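CTP:phosphocholine Cytidylyltransferase (Streptococcus pneumoniae, PDB 1JYK) catalyses the transfer of a cytidylyl group from CTP to phosphocholine, which yields CDP-choline and pyrophosphate. Local coordinates at residues Gln241-Arg244 against Lys245-Ile249. Sequence-based numbering, arbitrary orientation.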
loop_
_atom_site.group_PDB
_atom_site.type_symbol
_atom_site.label_atom_id
_atom_site.label_comp_id
_atom_site.label_asym_id
_atom_site.label_seq_id
_atom_site.Cartn_x
_atom_site.Cartn_y
_atom_site.Cartn_z
ATOM N N GLN A 241 -3.956 19.839 1.852
ATOM C CA GLN A 241 -2.977 20.634 2.582
ATOM C C GLN A 241 -1.628 19.921 2.535
ATOM O O GLN A 241 -0.589 20.555 2.338
ATOM C CB GLN A 241 -3.417 20.817 4.032
ATOM C CG GLN A 241 -4.433 21.935 4.226
ATOM C CD GLN A 241 -5.835 21.562 3.755
ATOM O OE1 GLN A 241 -6.244 20.397 3.823
ATOM N NE2 GLN A 241 -6.579 22.558 3.276
ATOM N N ASP A 242 -1.651 18.602 2.724
ATOM C CA ASP A 242 -0.429 17.804 2.675
ATOM C C ASP A 242 0.151 17.958 1.279
ATOM O O ASP A 242 1.361 18.088 1.099
ATOM C CB ASP A 242 -0.730 16.321 2.911
ATOM C CG ASP A 242 -0.994 15.996 4.366
ATOM O OD1 ASP A 242 -0.714 16.844 5.235
ATOM O OD2 ASP A 242 -1.488 14.883 4.638
ATOM N N TYR A 243 -0.738 17.931 0.291
ATOM C CA TYR A 243 -0.358 18.059 -1.109
ATOM C C TYR A 243 0.318 19.400 -1.381
ATOM O O TYR A 243 1.357 19.470 -2.033
ATOM C CB TYR A 243 -1.605 17.916 -1.985
ATOM C CG TYR A 243 -1.402 18.362 -3.406
ATOM C CD1 TYR A 243 -0.810 17.516 -4.340
ATOM C CD2 TYR A 243 -1.780 19.639 -3.814
ATOM C CE1 TYR A 243 -0.596 17.930 -5.650
ATOM C CE2 TYR A 243 -1.573 20.063 -5.120
ATOM C CZ TYR A 243 -0.980 19.200 -6.030
ATOM O OH TYR A 243 -0.771 19.611 -7.322
ATOM N N ARG A 244 -0.285 20.472 -0.887
ATOM C CA ARG A 244 0.268 21.803 -1.090
ATOM C C ARG A 244 1.652 21.942 -0.453
ATOM O O ARG A 244 2.561 22.529 -1.039
ATOM C CB ARG A 244 -0.698 22.851 -0.527
ATOM C CG ARG A 244 -1.890 23.084 -1.432
ATOM C CD ARG A 244 -3.066 23.712 -0.710
ATOM N NE ARG A 244 -4.252 23.742 -1.566
ATOM C CZ ARG A 244 -5.480 24.019 -1.133
ATOM N NH1 ARG A 244 -5.684 24.289 0.154
ATOM N NH2 ARG A 244 -6.506 24.015 -1.979
ATOM N N LYS A 245 1.812 21.397 0.746
ATOM C CA LYS A 245 3.091 21.467 1.436
ATOM C C LYS A 245 4.174 20.719 0.666
ATOM O O LYS A 245 5.292 21.207 0.530
ATOM C CB LYS A 245 2.951 20.900 2.848
ATOM C CG LYS A 245 2.308 21.884 3.809
ATOM C CD LYS A 245 1.812 21.223 5.080
ATOM C CE LYS A 245 1.111 22.245 5.966
ATOM N NZ LYS A 245 0.869 21.734 7.344
ATOM N N LEU A 246 3.837 19.535 0.159
ATOM C CA LEU A 246 4.788 18.730 -0.600
ATOM C C LEU A 246 5.226 19.455 -1.867
ATOM O O LEU A 246 6.397 19.424 -2.239
ATOM C CB LEU A 246 4.168 17.384 -0.990
ATOM C CG LEU A 246 5.014 16.512 -1.927
ATOM C CD1 LEU A 246 6.342 16.167 -1.256
ATOM C CD2 LEU A 246 4.246 15.241 -2.278
ATOM N N GLU A 247 4.274 20.096 -2.535
ATOM C CA GLU A 247 4.580 20.818 -3.758
ATOM C C GLU A 247 5.630 21.875 -3.455
ATOM O O GLU A 247 6.578 22.056 -4.215
ATOM C CB GLU A 247 3.313 21.473 -4.318
ATOM C CG GLU A 247 2.391 20.502 -5.056
ATOM C CD GLU A 247 2.919 20.096 -6.431
ATOM O OE1 GLU A 247 2.131 20.132 -7.400
ATOM O OE2 GLU A 247 4.111 19.737 -6.549
ATOM N N GLU A 248 5.456 22.563 -2.332
ATOM C CA GLU A 248 6.391 23.601 -1.916
ATOM C C GLU A 248 7.769 22.991 -1.687
ATOM O O GLU A 248 8.791 23.566 -2.064
ATOM C CB GLU A 248 5.899 24.277 -0.632
ATOM C CG GLU A 248 6.453 25.682 -0.394
ATOM C CD GLU A 248 6.717 26.454 -1.688
ATOM O OE1 GLU A 248 5.811 26.505 -2.553
ATOM O OE2 GLU A 248 7.832 27.011 -1.839
ATOM N N ILE A 249 7.791 21.819 -1.063
ATOM C CA ILE A 249 9.043 21.136 -0.800
ATOM C C ILE A 249 9.710 20.741 -2.114
ATOM O O ILE A 249 10.892 21.008 -2.322
ATOM C CB ILE A 249 8.819 19.877 0.052
ATOM C CG1 ILE A 249 8.366 20.285 1.451
ATOM C CG2 ILE A 249 10.104 19.065 0.139
ATOM C CD1 ILE A 249 7.877 19.136 2.296
#
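Y243 and E247, one turn apart on helix 240-250, meet through the ring face of the one and the bent chain of the other. CG of E247 stands 4.0 Å from the Y243 ring centroid and 20° off the ring normal, which meets the geometry of a CH-pi contact. The ring atom nearest to CG of E247 is CZ of Y243, at 3.7 Å, so the methylene sits toward the hydroxyl end of the ring. With CG of Y243 anti to the backbone N (chi1 166°), the ring projects from the helix and its outer half comes under the chain of E247, which is bent at chi2 and brings its carboxylate beside the phenol. There OE1 of E247 lies 2.9 Å from OH of Y243, the carboxylate plane being turned 58° from the ring. Both polar ends have partners beyond the helix: Y243 OH is hydrogen-bonded to the backbone O of Q52, and E247 OE2 to the backbone N of N54. The first methylenes of K245 pass the preceding turn, CG of K245 lying 3.5 Å from O of Q241, before the extended chain leads outward. The same O of Q241 accepts a hydrogen bond from the backbone N of K245, at 3.0 Å, and E247 N is likewise bonded to Y243 O, at 3.0 Å. These i to i+4 contacts are those of a regular alpha-helix near the C-terminus of the chain, whose Y243-E247 side packs on V53 of strand 52-53 in this nucleotidyltransferase fold.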